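Local coordinates for protein deoxyhypusine hydroxylase (Homo sapiens, PDB 4D4Z) that catalyses the hydroxylation of deoxyhypusine on the translation factor eIF5A, the second step of hypusine formation, using two iron ions per subunit, at residues Q27-A32 against A57-E62. Residues are numbered along the deposited sequence; the frame is centred on the assembly and turned at random.
Sequences QARFRA and ALLKHE. With FE (Fe (III) ion), chain D.
Phe-30 reaches from helix 26-39 and packs against Leu-58, Leu-59 and Glu-62 on helix 57-70. Its CB does not head straight for the neighbouring helix; with CG anti to the carbonyl carbon (chi1 -76°), the ring nevertheless swings across the gap. Phe-30 CD1 and CE1 pass Leu-59 CD1 at 4.0 and 3.7 Å, and this methyl lies over one ring face as a CH-pi contact. Glu-62 CB lies at the ring edge, near its plane, 3.8 Å from Phe-30 CE1, while Phe-30 CZ, at the end of the ring, touches Leu-58 CD2 at 3.9 Å. The other methyl of Leu-59, CD2, sits over the centre of the Arg-29 guanidinium, 3.4 Å from Arg-29 CZ; Arg-29 NE donates to Leu-19 O and NH1 forms a salt bridge with Asp-54. The two segments run almost parallel, 4° apart, and helix 57-70 carries the start of the first HEAT-like repeat. Van der Waals contacts, without a hydrogen bond, join them. Three residues on from Leu-58, His-61 ND1 donates to an in-plane lone pair of Leu-58 O (2.8 Å, 171°). This straight bond helps fix the imidazole's rotation and leaves NE2 for the iron, shared with His-245 and Glu-246, while Leu-58 itself packs on Phe-30.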
# COMPACT_ATOMS: atom_id res chain seq x y z
N GLN A 27 -0.24 8.13 15.59
CA GLN A 27 -1.29 8.69 14.82
C GLN A 27 -0.93 10.12 14.41
O GLN A 27 -1.37 10.53 13.34
CB GLN A 27 -2.64 8.54 15.53
CG GLN A 27 -2.99 9.56 16.50
CD GLN A 27 -4.05 10.52 15.95
OE1 GLN A 27 -5.24 10.16 15.85
NE2 GLN A 27 -3.61 11.77 15.62
N ALA A 28 -0.23 10.83 15.25
CA ALA A 28 0.11 12.19 14.96
C ALA A 28 1.17 12.18 13.81
O ALA A 28 1.23 13.07 12.94
CB ALA A 28 0.70 12.84 16.15
N ARG A 29 2.05 11.18 13.86
CA ARG A 29 3.03 11.05 12.78
C ARG A 29 2.44 10.70 11.42
O ARG A 29 2.85 11.20 10.40
CB ARG A 29 4.15 10.09 13.22
CG ARG A 29 4.87 10.60 14.45
CD ARG A 29 5.86 9.53 14.88
NE ARG A 29 7.08 9.60 14.08
CZ ARG A 29 8.09 8.75 14.20
NH1 ARG A 29 8.04 7.70 14.99
NH2 ARG A 29 9.13 8.92 13.45
N PHE A 30 1.46 9.79 11.39
CA PHE A 30 0.74 9.54 10.23
C PHE A 30 -0.00 10.76 9.70
O PHE A 30 -0.02 10.95 8.48
CB PHE A 30 -0.22 8.37 10.41
CG PHE A 30 0.50 7.04 10.38
CD1 PHE A 30 1.17 6.62 9.28
CD2 PHE A 30 0.49 6.24 11.46
CE1 PHE A 30 1.79 5.37 9.26
CE2 PHE A 30 1.13 5.01 11.45
CZ PHE A 30 1.78 4.60 10.33
N ARG A 31 -0.61 11.55 10.57
CA ARG A 31 -1.31 12.76 10.10
C ARG A 31 -0.31 13.71 9.42
O ARG A 31 -0.60 14.25 8.34
CB ARG A 31 -1.99 13.51 11.22
CG ARG A 31 -3.15 12.67 11.71
CD ARG A 31 -4.04 13.30 12.78
NE ARG A 31 -5.00 12.22 13.11
CZ ARG A 31 -6.14 11.91 12.49
NH1 ARG A 31 -6.64 12.62 11.48
NH2 ARG A 31 -6.84 10.89 12.94
N ALA A 32 0.88 13.78 9.98
CA ALA A 32 1.96 14.62 9.39
C ALA A 32 2.34 14.07 8.03
O ALA A 32 2.45 14.79 7.01
CB ALA A 32 3.15 14.67 10.34
N ALA A 57 8.17 -0.55 11.41
CA ALA A 57 8.04 -1.02 10.03
C ALA A 57 6.73 -0.50 9.38
O ALA A 57 6.73 -0.18 8.20
CB ALA A 57 8.07 -2.55 9.94
N LEU A 58 5.66 -0.37 10.18
CA LEU A 58 4.45 0.22 9.67
C LEU A 58 4.66 1.65 9.15
O LEU A 58 4.31 1.96 7.98
CB LEU A 58 3.30 0.19 10.67
CG LEU A 58 1.98 0.67 10.13
CD1 LEU A 58 1.44 -0.39 9.22
CD2 LEU A 58 1.00 0.91 11.24
N LEU A 59 5.29 2.48 9.96
CA LEU A 59 5.49 3.83 9.56
C LEU A 59 6.44 3.87 8.34
O LEU A 59 6.19 4.58 7.35
CB LEU A 59 6.05 4.69 10.71
CG LEU A 59 6.36 6.15 10.35
CD1 LEU A 59 5.11 6.89 9.97
CD2 LEU A 59 6.99 6.83 11.57
N LYS A 60 7.56 3.13 8.41
CA LYS A 60 8.51 3.15 7.34
C LYS A 60 7.91 2.78 5.98
O LYS A 60 8.17 3.41 4.97
CB LYS A 60 9.74 2.24 7.63
CG LYS A 60 10.64 2.83 8.70
CD LYS A 60 11.89 1.99 8.82
CE LYS A 60 11.61 0.67 9.40
NZ LYS A 60 12.85 -0.14 9.52
N HIS A 61 7.05 1.75 5.99
CA HIS A 61 6.47 1.30 4.74
C HIS A 61 5.48 2.37 4.19
O HIS A 61 5.39 2.57 3.01
CB HIS A 61 5.93 -0.13 4.82
CG HIS A 61 4.45 -0.29 4.84
ND1 HIS A 61 3.64 0.24 5.81
CD2 HIS A 61 3.62 -0.92 3.98
CE1 HIS A 61 2.39 -0.09 5.58
NE2 HIS A 61 2.35 -0.79 4.48
N GLU A 62 4.81 3.08 5.09
CA GLU A 62 3.89 4.15 4.66
C GLU A 62 4.71 5.32 4.05
O GLU A 62 4.18 5.98 3.11
CB GLU A 62 3.04 4.70 5.74
CG GLU A 62 1.72 5.21 5.25
CD GLU A 62 0.74 4.06 4.94
OE1 GLU A 62 1.18 2.90 4.77
OE2 GLU A 62 -0.47 4.26 4.92
FE FE D . 0.74 -2.12 3.65
O HOH W 1 -0.59 -0.55 3.95